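PDB 5XH8: extracellular invertase from Aspergillus kawachii, which probably hydrolyses sucrose and related beta-fructosides and transfers fructosyl units to make fructooligosaccharides such as 1-kestose. Local coordinates for residues Trp26-His31 with Asn548-Val553; Val32-Gly37 with Phe58-Ser63; Cys43-Asp48 with Ala320-Val325; Asp78-Asn83 with Gly145-Lys150; Tyr345-Gly350 with Gly368-Pro373. All blocks are in the same frame, centred on the assembly; numbering follows the deposited sequence.

Four of the contacts, 2 to 5, belong to the family 32 beta-propeller, whereas contact 1 ties the chain before strand 37-47 to the C-terminal beta-sandwich. Contact 1 spans 517 residues, and the other four are nested inside the loop it closes. Contacts 2, 3 and 5 all reach the mixed sheet that includes strands 37-47, 54-60, 318-326, 341-348 and 366-385, which probably reflects closure of the propeller ring, first blade against last. Contact 5, about 7 Å from the chain centre, lies about 10 Å from contact 1 and 11 Å from contact 2, measured between centres. Contact 4 sits farther out, with its centre about 24 Å from that of the chain, and touches contacts 2 and 3.

Contact 1: residues Trp26-His31 with Asn548-Val553; sequences WRPRAH and NSVLEV
Trp26 and Ser549 bring their CA atoms to 5.0 Å of each other where an irregular chain meets the turn into strand 550-555, joining the loop before propeller strand 37-47 to the C-terminal beta-sandwich of this family 32 enzyme. Ser549 OG donates to Trp26 O at 2.6 Å, in the carbonyl plane and on a lone pair; chi1 of 65° turns the hydroxyl to the carbonyl. Asn548 ND2 reaches Arg27 O in a nearly straight bond (166°), coming from above that carbonyl plane. Val550 CG2 lies 4.0 Å from Pro28 CG, while CG1 approaches His31 NE2 and CB sits over one face of the imidazole, toward its rim. Asp547 holds His31 ND1, which helps fix the ring's rotation. Glu552 OE1 forms a salt bridge with Arg374, and OE2 also accepts from Leu372 N. His31 NE2 donates to Glu552 OE2 at 2.7 Å; the oxygen lies near the ring plane and is met on its anti side, with ring and carboxylate planes 64° apart.

Contact 2: residues Val32-Gly37 with Phe58-Ser63; sequences VLPPNG and FLHDGS. With ACT (acetate ion), chain I.
Pro34 lies across two aromatic side chains: its CB is 3.5 Å from His60 CE1, over one face of the imidazole, and 4.1 Å from Phe58 CE1. His60 extends with CG anti to the backbone N (chi1 -177°), which carries its ring toward residues 34-37 and sets CE1 at 3.1 Å from Asn36 O, near the ring plane. Gln38 O accepts from ND1, fixing which way the ring is turned. NE2 points to an acetate, probably from the crystallisation liquor, with a bond to OXT of 3.0 Å and a weak one to the other oxygen. Held between backbone N and carbonyl carbon (chi1 43°), the Phe58 ring is aimed at residues 32-34, where CE2 meets Val32 CG1 at 3.9 Å. A water donates to both Asn36 OD1 and Asp61 OD2, bridging the two segments, while Asp61 OD1 accepts from Gln38 N. A type I' turn from His60 to Ser63 starts the connection between antiparallel strands 54-60 and 65-70, consistent with the up-and-down strands of a propeller blade.

Contact 3: residues Cys43-Asp48 with Ala320-Val325; sequences CLHYTD and AAAGKV
His45 and Ala322 make the tight end of this contact: NE2 donates to Ala322 O at 2.9 Å, with the oxygen in the ring plane but the donor well above the carbonyl plane, and the bond bent to 130°. Ala322 O also takes the backbone N-H of Tyr345. The ring comes edge-on, its NE2 also 3.6 Å from Ala322 CB, and Gly57 N is hydrogen-bonded to ND1. Next along, the CB atoms of His45 and Lys324 touch at 3.8 Å. Lys324 bends at chi2 (67°) to lay its chain along the His45 carbonyl, CE coming to 3.2 Å from His45 O. The two strands, 18° from parallel, meet between what are probably the first and last blades of the five-bladed propeller; strand 43-47 pairs with strand 54-60 and strand 320-325 with strand 341-348. One water donates to His45 O and accepts from Lys324 NZ, which also bonds Val102 O. At the looser end, beside partly exposed Thr47 and Val325, another water accepts from Thr47 N and donates to Val325 O at 2.7 Å.

Contact 4: residues Asp78-Asn83 with Gly145-Lys150; sequences DLNQGN and GSNFTK
Leu79 and Asn80 meet Gly145 and Ser146 in a small surface contact between two loops of the propeller, one following strand 77-78 and the other leading to strand 149-150. Only 182 Å² is buried. Leu79 sets its two methyls against successive residues: CD1 lies 3.6 Å from Gly145 O and CD2 is at the same separation from Ser146 OG. The leucine has CG anti to its carbonyl carbon (chi1 -63°), a setting that brings the methyls across to the serine. Beside it the Asn80 amide is drawn up against Ser146, touching both its CB and its carbonyl. A water ties the same pair together, accepting from Asn80 N at 2.9 Å and lying 2.7 Å from Ser146 OG, to which it is hydrogen-bonded. Within the first loop, Gly82 N donates to Leu79 O and Asn83 N to Asn80 O, closing successive tight turns; Gly82 O takes a bond from Ser66 OG. Ser141 OG bonds both Gly145 N and Asn147 O and so braces the second loop. Strand 77-78 belongs to the mixed sheet and strand 149-150 to the edge of the next four-stranded sheet, so the contact joins outer loops of adjacent blades in the beta-propeller.

Contact 5: residues Tyr345-Gly350 with Gly368-Pro373; sequences YVWLSG and GTLLLP
Leu371 and Val346 form the apolar centre, Leu371 CD1 resting 3.7 Å from Val346 CG1 while its other methyl, CD2, reaches Leu348 CB at the same distance. With chi1 at -58° the Leu371 side chain lies beside its own backbone N and spans both residues. Thr369 CG2 adds to this face beside Leu348 CB. On the other face Leu370 CD1 packs against Tyr345 CB at 3.9 Å, the side chains crossing at about a right angle, and CD2 lies near Trp347. Pro373 CA lies over the rim of one face of the Tyr345 ring, and Pro373 CB is 3.6 Å from Tyr345 CZ. The backbones pair antiparallel within a propeller blade: Leu348 and Thr369 are a hydrogen-bonded pair, with 2.9 Å from Leu348 N to Thr369 O, and Trp347 and Leu370 the neighbouring non-hydrogen-bonded pair. Leu371 N donates almost straight (176°) to Val346 O. Beyond it direct backbone bonding gives way to a water that accepts from Val346 N and donates to Leu372 O. Tyr345 OH bonds Tyr76 OH, and Trp347 NE1 donates to Ile39 O. Strand 341-348 lies between strands 318-326 and 366-385, and Thr369 and Leu371 touch Val550 and Glu552 of beta-sandwich strand 550-555.

Contact 1: residues Trp26-His31 with Asn548-Val553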
# COMPACT_ATOMS: atom_id res chain seq x y z
N TRP A 26 -24.16 18.24 -31.83
CA TRP A 26 -23.11 17.43 -32.44
C TRP A 26 -23.11 15.96 -31.96
O TRP A 26 -22.20 15.18 -32.27
CB TRP A 26 -21.77 18.09 -32.15
CG TRP A 26 -21.55 19.39 -32.93
CD1 TRP A 26 -21.83 19.62 -34.26
CD2 TRP A 26 -20.96 20.60 -32.43
NE1 TRP A 26 -21.46 20.90 -34.61
CE2 TRP A 26 -20.93 21.53 -33.51
CE3 TRP A 26 -20.45 21.00 -31.18
CZ2 TRP A 26 -20.42 22.81 -33.37
CZ3 TRP A 26 -19.93 22.29 -31.04
CH2 TRP A 26 -19.91 23.18 -32.14
N ARG A 27 -24.17 15.60 -31.25
CA ARG A 27 -24.27 14.34 -30.54
C ARG A 27 -24.52 13.16 -31.49
O ARG A 27 -25.46 13.17 -32.28
CB ARG A 27 -25.39 14.42 -29.51
CG ARG A 27 -25.41 13.28 -28.50
CD ARG A 27 -26.38 13.55 -27.36
NE ARG A 27 -26.47 12.40 -26.47
CZ ARG A 27 -25.60 12.08 -25.51
NH1 ARG A 27 -24.55 12.84 -25.22
NH2 ARG A 27 -25.80 10.97 -24.81
N PRO A 28 -23.69 12.12 -31.39
CA PRO A 28 -23.94 10.96 -32.21
C PRO A 28 -25.15 10.15 -31.71
O PRO A 28 -25.55 10.27 -30.54
CB PRO A 28 -22.63 10.19 -32.11
CG PRO A 28 -22.11 10.52 -30.76
CD PRO A 28 -22.51 11.94 -30.53
N ARG A 29 -25.71 9.32 -32.59
CA ARG A 29 -26.79 8.38 -32.21
C ARG A 29 -26.41 6.89 -32.20
O ARG A 29 -27.13 6.09 -31.59
CB ARG A 29 -28.00 8.59 -33.12
CG ARG A 29 -27.82 8.17 -34.57
CD ARG A 29 -29.17 8.14 -35.30
NE ARG A 29 -29.80 9.47 -35.37
CZ ARG A 29 -30.29 10.07 -36.46
NH1 ARG A 29 -30.32 9.49 -37.68
NH2 ARG A 29 -30.82 11.28 -36.33
N ALA A 30 -25.33 6.53 -32.90
CA ALA A 30 -24.92 5.13 -33.07
C ALA A 30 -23.59 4.78 -32.35
O ALA A 30 -22.96 3.77 -32.67
CB ALA A 30 -24.77 4.83 -34.56
N HIS A 31 -23.18 5.61 -31.38
CA HIS A 31 -21.91 5.42 -30.66
C HIS A 31 -22.13 5.25 -29.15
O HIS A 31 -23.13 5.71 -28.59
CB HIS A 31 -20.99 6.63 -30.90
CG HIS A 31 -20.26 6.58 -32.20
ND1 HIS A 31 -20.87 6.85 -33.40
CD2 HIS A 31 -18.97 6.29 -32.48
CE1 HIS A 31 -19.99 6.72 -34.37
NE2 HIS A 31 -18.83 6.40 -33.84
N ASN A 548 -23.24 12.43 -36.95
CA ASN A 548 -23.34 13.83 -36.57
C ASN A 548 -21.98 14.53 -36.63
O ASN A 548 -21.62 15.05 -37.69
CB ASN A 548 -24.10 14.01 -35.25
CG ASN A 548 -24.92 15.30 -35.22
OD1 ASN A 548 -24.85 16.12 -36.13
ND2 ASN A 548 -25.69 15.48 -34.17
N SER A 549 -21.22 14.58 -35.53
CA SER A 549 -19.87 15.14 -35.53
C SER A 549 -18.77 14.08 -35.47
O SER A 549 -17.59 14.43 -35.54
CB SER A 549 -19.67 16.10 -34.35
OG SER A 549 -19.76 15.44 -33.10
N VAL A 550 -19.11 12.81 -35.31
CA VAL A 550 -18.09 11.77 -35.25
C VAL A 550 -17.83 11.23 -36.64
O VAL A 550 -18.72 10.64 -37.22
CB VAL A 550 -18.51 10.62 -34.31
CG1 VAL A 550 -17.40 9.58 -34.23
CG2 VAL A 550 -18.86 11.15 -32.95
N LEU A 551 -16.62 11.42 -37.16
CA LEU A 551 -16.21 10.84 -38.43
C LEU A 551 -15.23 9.69 -38.18
O LEU A 551 -14.21 9.87 -37.54
CB LEU A 551 -15.51 11.90 -39.32
CG LEU A 551 -14.84 11.36 -40.61
CD1 LEU A 551 -15.82 10.68 -41.56
CD2 LEU A 551 -14.12 12.49 -41.31
N GLU A 552 -15.56 8.53 -38.74
CA GLU A 552 -14.64 7.40 -38.79
C GLU A 552 -14.39 7.03 -40.26
O GLU A 552 -15.32 6.77 -41.02
CB GLU A 552 -15.19 6.22 -38.01
CG GLU A 552 -15.37 6.53 -36.51
CD GLU A 552 -15.71 5.32 -35.65
OE1 GLU A 552 -15.19 4.22 -35.91
OE2 GLU A 552 -16.48 5.47 -34.67
N VAL A 553 -13.11 7.01 -40.62
CA VAL A 553 -12.66 6.65 -41.95
C VAL A 553 -11.95 5.30 -41.89
O VAL A 553 -10.93 5.17 -41.22
CB VAL A 553 -11.68 7.72 -42.48
CG1 VAL A 553 -11.22 7.36 -43.90
CG2 VAL A 553 -12.33 9.10 -42.43

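Contact 2: residues Val32-Gly37 with Phe58-Ser63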
# COMPACT_ATOMS: atom_id res chain seq x y z
N VAL A 32 -21.16 4.62 -28.50
CA VAL A 32 -21.17 4.47 -27.03
C VAL A 32 -20.64 5.73 -26.35
O VAL A 32 -19.48 6.11 -26.52
CB VAL A 32 -20.35 3.22 -26.56
CG1 VAL A 32 -20.19 3.19 -25.03
CG2 VAL A 32 -21.02 1.97 -27.04
N LEU A 33 -21.51 6.37 -25.58
CA LEU A 33 -21.15 7.48 -24.75
C LEU A 33 -22.19 7.57 -23.62
O LEU A 33 -23.29 7.06 -23.78
CB LEU A 33 -21.05 8.78 -25.58
CG LEU A 33 -22.30 9.55 -26.00
CD1 LEU A 33 -21.88 10.84 -26.72
CD2 LEU A 33 -23.25 8.73 -26.88
N PRO A 34 -21.86 8.21 -22.49
CA PRO A 34 -22.81 8.26 -21.38
C PRO A 34 -24.06 9.09 -21.70
O PRO A 34 -24.09 9.79 -22.73
CB PRO A 34 -22.00 8.90 -20.24
CG PRO A 34 -20.89 9.62 -20.93
CD PRO A 34 -20.59 8.86 -22.17
N PRO A 35 -25.08 9.03 -20.82
CA PRO A 35 -26.28 9.84 -21.02
C PRO A 35 -25.98 11.33 -21.12
O PRO A 35 -26.63 12.04 -21.88
CB PRO A 35 -27.16 9.50 -19.82
CG PRO A 35 -26.71 8.13 -19.42
CD PRO A 35 -25.22 8.16 -19.64
N ASN A 36 -24.96 11.79 -20.39
CA ASN A 36 -24.43 13.15 -20.51
C ASN A 36 -23.05 13.19 -19.90
O ASN A 36 -22.58 12.16 -19.40
CB ASN A 36 -25.35 14.12 -19.77
CG ASN A 36 -25.59 13.68 -18.33
OD1 ASN A 36 -24.67 13.36 -17.58
ND2 ASN A 36 -26.84 13.62 -17.97
N GLY A 37 -22.42 14.36 -19.90
CA GLY A 37 -21.13 14.53 -19.25
C GLY A 37 -19.98 13.87 -20.02
O GLY A 37 -20.05 13.61 -21.22
N PHE A 58 -16.37 2.41 -19.01
CA PHE A 58 -15.60 3.60 -19.36
C PHE A 58 -15.50 4.54 -18.17
O PHE A 58 -16.43 4.61 -17.36
CB PHE A 58 -16.18 4.34 -20.59
CG PHE A 58 -17.67 4.45 -20.57
CD1 PHE A 58 -18.30 5.45 -19.84
CD2 PHE A 58 -18.45 3.53 -21.25
CE1 PHE A 58 -19.69 5.52 -19.79
CE2 PHE A 58 -19.83 3.60 -21.21
CZ PHE A 58 -20.46 4.59 -20.47
N LEU A 59 -14.38 5.25 -18.05
CA LEU A 59 -14.26 6.35 -17.09
C LEU A 59 -15.32 7.39 -17.40
O LEU A 59 -15.64 7.62 -18.56
CB LEU A 59 -12.88 6.98 -17.15
CG LEU A 59 -11.67 6.09 -16.82
CD1 LEU A 59 -10.45 6.95 -16.60
CD2 LEU A 59 -11.93 5.22 -15.60
N HIS A 60 -15.91 7.97 -16.35
CA HIS A 60 -17.04 8.89 -16.50
C HIS A 60 -16.85 10.04 -15.50
O HIS A 60 -16.73 9.82 -14.28
CB HIS A 60 -18.37 8.16 -16.29
CG HIS A 60 -19.58 9.01 -16.48
ND1 HIS A 60 -19.65 10.00 -17.44
CD2 HIS A 60 -20.79 8.98 -15.87
CE1 HIS A 60 -20.86 10.54 -17.41
NE2 HIS A 60 -21.56 9.95 -16.47
N ASP A 61 -16.76 11.25 -16.05
CA ASP A 61 -16.67 12.50 -15.28
C ASP A 61 -15.50 12.55 -14.30
O ASP A 61 -15.56 13.20 -13.27
CB ASP A 61 -18.00 12.76 -14.58
CG ASP A 61 -19.10 13.20 -15.57
OD1 ASP A 61 -18.76 13.94 -16.51
OD2 ASP A 61 -20.27 12.81 -15.41
N GLY A 62 -14.43 11.83 -14.62
CA GLY A 62 -13.28 11.79 -13.72
C GLY A 62 -13.56 11.23 -12.34
O GLY A 62 -12.82 11.51 -11.40
N SER A 63 -14.62 10.43 -12.22
CA SER A 63 -15.06 9.96 -10.91
C SER A 63 -15.49 8.52 -10.94
O SER A 63 -16.52 8.17 -10.38
CB SER A 63 -16.23 10.83 -10.40
OG SER A 63 -15.93 12.19 -10.60
C ACT I . -24.87 10.27 -15.75
O ACT I . -24.57 10.52 -16.98
OXT ACT I . -24.02 10.21 -14.81
CH3 ACT I . -26.27 9.99 -15.32
O HOH W 1 -22.46 14.07 -16.06

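Contact 3: residues Cys43-Asp48 with Ala320-Val325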
# COMPACT_ATOMS: atom_id res chain seq x y z
N CYS A 43 -12.84 0.73 -20.36
CA CYS A 43 -12.21 -0.32 -19.54
C CYS A 43 -13.32 -1.22 -19.03
O CYS A 43 -14.48 -1.07 -19.43
CB CYS A 43 -11.39 0.29 -18.37
SG CYS A 43 -12.31 1.39 -17.28
N LEU A 44 -12.95 -2.21 -18.22
CA LEU A 44 -13.90 -3.01 -17.45
C LEU A 44 -14.77 -3.98 -18.29
O LEU A 44 -15.56 -4.74 -17.70
CB LEU A 44 -14.78 -2.09 -16.55
CG LEU A 44 -15.89 -2.65 -15.65
CD1 LEU A 44 -15.94 -1.97 -14.30
CD2 LEU A 44 -17.25 -2.56 -16.32
N HIS A 45 -14.59 -4.04 -19.61
CA HIS A 45 -15.46 -4.84 -20.47
C HIS A 45 -15.46 -6.33 -20.07
O HIS A 45 -14.41 -6.86 -19.70
CB HIS A 45 -15.04 -4.84 -21.95
CG HIS A 45 -14.73 -3.50 -22.55
ND1 HIS A 45 -15.47 -2.37 -22.30
CD2 HIS A 45 -13.81 -3.15 -23.47
CE1 HIS A 45 -14.98 -1.36 -22.99
NE2 HIS A 45 -13.98 -1.81 -23.73
N TYR A 46 -16.60 -7.00 -20.15
CA TYR A 46 -16.62 -8.45 -19.94
C TYR A 46 -17.89 -9.08 -20.45
O TYR A 46 -18.95 -8.46 -20.42
CB TYR A 46 -16.43 -8.82 -18.46
CG TYR A 46 -17.58 -8.47 -17.53
CD1 TYR A 46 -17.78 -7.17 -17.06
CD2 TYR A 46 -18.49 -9.46 -17.10
CE1 TYR A 46 -18.82 -6.86 -16.19
CE2 TYR A 46 -19.52 -9.16 -16.22
CZ TYR A 46 -19.69 -7.85 -15.76
OH TYR A 46 -20.74 -7.55 -14.89
N THR A 47 -17.76 -10.32 -20.89
CA THR A 47 -18.92 -11.16 -21.15
C THR A 47 -19.28 -11.85 -19.85
O THR A 47 -18.47 -12.56 -19.27
CB THR A 47 -18.63 -12.23 -22.21
OG1 THR A 47 -18.10 -11.61 -23.38
CG2 THR A 47 -19.88 -12.98 -22.57
N ASP A 48 -20.50 -11.62 -19.39
CA ASP A 48 -21.04 -12.27 -18.22
C ASP A 48 -21.35 -13.76 -18.57
O ASP A 48 -22.29 -14.01 -19.32
CB ASP A 48 -22.30 -11.54 -17.79
CG ASP A 48 -22.96 -12.14 -16.54
OD1 ASP A 48 -22.77 -13.36 -16.30
OD2 ASP A 48 -23.62 -11.37 -15.80
N ALA A 320 -6.24 5.16 -25.92
CA ALA A 320 -6.71 4.45 -24.73
C ALA A 320 -7.60 3.28 -25.03
O ALA A 320 -8.49 2.99 -24.24
CB ALA A 320 -7.42 5.42 -23.78
N ALA A 321 -7.38 2.58 -26.14
CA ALA A 321 -8.29 1.52 -26.53
C ALA A 321 -8.37 0.40 -25.50
O ALA A 321 -7.35 -0.01 -24.93
CB ALA A 321 -7.95 0.97 -27.90
N ALA A 322 -9.59 -0.05 -25.24
CA ALA A 322 -9.84 -1.20 -24.42
C ALA A 322 -10.70 -2.16 -25.20
O ALA A 322 -11.81 -1.83 -25.65
CB ALA A 322 -10.53 -0.83 -23.12
N GLY A 323 -10.22 -3.39 -25.23
CA GLY A 323 -10.83 -4.48 -25.96
C GLY A 323 -10.99 -5.67 -25.04
O GLY A 323 -10.45 -5.70 -23.93
N LYS A 324 -11.74 -6.66 -25.50
CA LYS A 324 -12.00 -7.84 -24.71
C LYS A 324 -12.37 -8.98 -25.64
O LYS A 324 -13.02 -8.77 -26.66
CB LYS A 324 -13.16 -7.59 -23.75
CG LYS A 324 -13.33 -8.61 -22.63
CD LYS A 324 -12.16 -8.57 -21.64
CE LYS A 324 -12.43 -9.35 -20.35
NZ LYS A 324 -11.26 -9.19 -19.44
N VAL A 325 -12.01 -10.19 -25.22
CA VAL A 325 -12.49 -11.41 -25.83
C VAL A 325 -14.00 -11.47 -25.71
O VAL A 325 -14.56 -11.26 -24.62
CB VAL A 325 -11.90 -12.67 -25.13
CG1 VAL A 325 -12.54 -13.95 -25.66
CG2 VAL A 325 -10.40 -12.69 -25.37
O HOH W 2 -11.95 -6.21 -18.91
O HOH W 3 -15.36 -11.58 -22.07

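Contact 4: residues Asp78-Asn83 with Gly145-Lys150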
# COMPACT_ATOMS: atom_id res chain seq x y z
N ASP A 78 -28.07 1.24 -20.49
CA ASP A 78 -27.33 1.76 -19.34
C ASP A 78 -27.51 0.87 -18.11
O ASP A 78 -28.58 0.34 -17.89
CB ASP A 78 -27.80 3.16 -18.99
CG ASP A 78 -27.42 4.17 -20.04
OD1 ASP A 78 -26.21 4.35 -20.28
OD2 ASP A 78 -28.36 4.71 -20.67
N LEU A 79 -26.44 0.73 -17.32
CA LEU A 79 -26.55 0.27 -15.95
C LEU A 79 -26.61 1.50 -15.08
O LEU A 79 -25.93 2.48 -15.36
CB LEU A 79 -25.39 -0.66 -15.58
CG LEU A 79 -25.38 -1.95 -16.40
CD1 LEU A 79 -24.04 -2.68 -16.29
CD2 LEU A 79 -26.52 -2.90 -16.04
N ASN A 80 -27.45 1.46 -14.03
CA ASN A 80 -27.60 2.58 -13.08
C ASN A 80 -27.94 3.90 -13.68
O ASN A 80 -27.51 4.93 -13.13
CB ASN A 80 -26.30 2.86 -12.32
CG ASN A 80 -25.73 1.66 -11.67
OD1 ASN A 80 -24.53 1.44 -11.71
ND2 ASN A 80 -26.58 0.88 -11.05
N GLN A 81 -28.63 3.90 -14.81
CA GLN A 81 -28.93 5.13 -15.52
C GLN A 81 -27.68 5.96 -15.80
O GLN A 81 -27.74 7.19 -15.85
CB GLN A 81 -29.96 5.96 -14.74
CG GLN A 81 -31.13 5.16 -14.17
CD GLN A 81 -32.01 6.03 -13.29
OE1 GLN A 81 -31.97 5.93 -12.06
NE2 GLN A 81 -32.77 6.92 -13.91
N GLY A 82 -26.54 5.26 -15.98
CA GLY A 82 -25.29 5.87 -16.33
C GLY A 82 -24.40 6.19 -15.16
O GLY A 82 -23.26 6.51 -15.38
N ASN A 83 -24.91 6.11 -13.93
CA ASN A 83 -24.12 6.37 -12.73
C ASN A 83 -23.08 5.26 -12.53
O ASN A 83 -23.30 4.10 -12.90
CB ASN A 83 -25.00 6.51 -11.48
CG ASN A 83 -25.97 7.68 -11.59
OD1 ASN A 83 -27.18 7.53 -11.41
ND2 ASN A 83 -25.47 8.83 -11.93
N GLY A 145 -23.37 -6.59 -12.39
CA GLY A 145 -22.51 -5.59 -12.99
C GLY A 145 -22.86 -4.13 -12.79
O GLY A 145 -22.15 -3.27 -13.29
N SER A 146 -23.91 -3.85 -12.03
CA SER A 146 -24.28 -2.48 -11.69
C SER A 146 -23.40 -1.85 -10.62
O SER A 146 -23.22 -0.63 -10.62
CB SER A 146 -25.75 -2.42 -11.28
OG SER A 146 -26.57 -2.61 -12.41
N ASN A 147 -22.87 -2.66 -9.71
CA ASN A 147 -21.96 -2.18 -8.66
C ASN A 147 -20.82 -3.16 -8.50
O ASN A 147 -21.04 -4.35 -8.35
CB ASN A 147 -22.67 -2.03 -7.31
CG ASN A 147 -23.71 -0.96 -7.34
OD1 ASN A 147 -23.40 0.20 -7.18
ND2 ASN A 147 -24.97 -1.33 -7.60
N PHE A 148 -19.59 -2.65 -8.55
CA PHE A 148 -18.43 -3.41 -8.18
C PHE A 148 -18.03 -3.01 -6.75
O PHE A 148 -17.55 -1.93 -6.52
CB PHE A 148 -17.30 -3.20 -9.20
CG PHE A 148 -17.47 -4.06 -10.43
CD1 PHE A 148 -18.39 -3.70 -11.42
CD2 PHE A 148 -16.79 -5.25 -10.55
CE1 PHE A 148 -18.60 -4.52 -12.52
CE2 PHE A 148 -16.97 -6.06 -11.65
CZ PHE A 148 -17.87 -5.69 -12.65
N THR A 149 -18.28 -3.92 -5.81
CA THR A 149 -17.98 -3.72 -4.41
C THR A 149 -16.51 -3.95 -4.17
O THR A 149 -15.98 -5.04 -4.43
CB THR A 149 -18.76 -4.72 -3.55
OG1 THR A 149 -20.11 -4.77 -4.01
CG2 THR A 149 -18.72 -4.32 -2.05
N LYS A 150 -15.85 -2.96 -3.61
CA LYS A 150 -14.43 -3.09 -3.31
C LYS A 150 -14.23 -4.13 -2.24
O LYS A 150 -14.94 -4.14 -1.25
CB LYS A 150 -13.87 -1.76 -2.85
CG LYS A 150 -13.97 -0.68 -3.93
CD LYS A 150 -13.77 0.70 -3.32
CE LYS A 150 -14.08 1.80 -4.32
NZ LYS A 150 -13.81 3.13 -3.71
O HOH W 4 -28.53 -1.11 -13.38

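Contact 5: residues Tyr345-Gly350 with Gly368-Pro373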
# COMPACT_ATOMS: atom_id res chain seq x y z
N TYR A 345 -12.83 -1.08 -28.35
CA TYR A 345 -13.37 0.28 -28.36
C TYR A 345 -12.24 1.26 -28.15
O TYR A 345 -11.60 1.28 -27.09
CB TYR A 345 -14.41 0.48 -27.25
CG TYR A 345 -15.66 -0.32 -27.40
CD1 TYR A 345 -15.72 -1.65 -26.97
CD2 TYR A 345 -16.81 0.23 -27.95
CE1 TYR A 345 -16.87 -2.41 -27.11
CE2 TYR A 345 -17.97 -0.50 -28.08
CZ TYR A 345 -18.00 -1.82 -27.67
OH TYR A 345 -19.14 -2.57 -27.80
N VAL A 346 -12.01 2.09 -29.14
CA VAL A 346 -11.08 3.20 -29.06
C VAL A 346 -11.79 4.43 -28.47
O VAL A 346 -12.95 4.67 -28.77
CB VAL A 346 -10.56 3.56 -30.46
CG1 VAL A 346 -9.63 4.78 -30.44
CG2 VAL A 346 -9.83 2.36 -31.05
N TRP A 347 -11.09 5.20 -27.64
CA TRP A 347 -11.62 6.44 -27.09
C TRP A 347 -11.34 7.58 -28.06
O TRP A 347 -10.23 7.68 -28.57
CB TRP A 347 -10.91 6.76 -25.76
CG TRP A 347 -11.29 8.02 -25.03
CD1 TRP A 347 -12.53 8.50 -24.82
CD2 TRP A 347 -10.38 8.92 -24.38
NE1 TRP A 347 -12.47 9.65 -24.07
CE2 TRP A 347 -11.16 9.93 -23.79
CE3 TRP A 347 -8.99 8.96 -24.23
CZ2 TRP A 347 -10.60 10.98 -23.06
CZ3 TRP A 347 -8.43 10.01 -23.52
CH2 TRP A 347 -9.23 11.00 -22.94
N LEU A 348 -12.32 8.44 -28.26
CA LEU A 348 -12.13 9.71 -28.97
C LEU A 348 -12.36 10.83 -27.96
O LEU A 348 -13.51 11.18 -27.65
CB LEU A 348 -13.09 9.84 -30.15
CG LEU A 348 -12.86 11.04 -31.11
CD1 LEU A 348 -11.54 10.85 -31.84
CD2 LEU A 348 -14.01 11.21 -32.11
N SER A 349 -11.26 11.35 -27.42
CA SER A 349 -11.32 12.45 -26.50
C SER A 349 -12.01 13.65 -27.14
O SER A 349 -11.72 14.01 -28.29
CB SER A 349 -9.92 12.88 -26.05
OG SER A 349 -9.98 14.12 -25.36
N GLY A 350 -12.91 14.27 -26.39
CA GLY A 350 -13.72 15.38 -26.90
C GLY A 350 -13.04 16.74 -26.90
O GLY A 350 -13.54 17.66 -27.54
N GLY A 368 -16.63 13.85 -25.34
CA GLY A 368 -16.07 12.59 -25.76
C GLY A 368 -17.07 11.52 -26.20
O GLY A 368 -18.28 11.58 -25.94
N THR A 369 -16.51 10.51 -26.86
CA THR A 369 -17.24 9.32 -27.22
C THR A 369 -16.26 8.17 -27.33
O THR A 369 -15.05 8.41 -27.42
CB THR A 369 -17.98 9.51 -28.56
OG1 THR A 369 -18.84 8.39 -28.82
CG2 THR A 369 -17.00 9.66 -29.72
N LEU A 370 -16.78 6.94 -27.30
CA LEU A 370 -16.03 5.81 -27.80
C LEU A 370 -16.31 5.71 -29.28
O LEU A 370 -17.40 6.12 -29.75
CB LEU A 370 -16.45 4.50 -27.12
CG LEU A 370 -16.33 4.42 -25.61
CD1 LEU A 370 -16.48 2.97 -25.13
CD2 LEU A 370 -15.01 5.00 -25.13
N LEU A 371 -15.36 5.17 -30.02
CA LEU A 371 -15.58 4.84 -31.43
C LEU A 371 -16.38 3.53 -31.57
O LEU A 371 -16.68 2.84 -30.57
CB LEU A 371 -14.25 4.77 -32.16
CG LEU A 371 -13.44 6.08 -32.07
CD1 LEU A 371 -12.16 5.94 -32.89
CD2 LEU A 371 -14.26 7.27 -32.56
N LEU A 372 -16.79 3.22 -32.80
CA LEU A 372 -17.55 2.01 -33.06
C LEU A 372 -16.74 0.77 -32.59
O LEU A 372 -15.52 0.75 -32.74
CB LEU A 372 -17.83 1.86 -34.56
CG LEU A 372 -18.60 2.97 -35.29
CD1 LEU A 372 -18.48 2.74 -36.79
CD2 LEU A 372 -20.04 3.01 -34.79
N PRO A 373 -17.41 -0.24 -32.04
CA PRO A 373 -16.68 -1.45 -31.69
C PRO A 373 -16.01 -2.01 -32.93
O PRO A 373 -16.65 -2.04 -34.00
CB PRO A 373 -17.77 -2.40 -31.18
CG PRO A 373 -19.05 -1.87 -31.75
CD PRO A 373 -18.86 -0.39 -31.81
O HOH W 5 -13.13 1.03 -31.62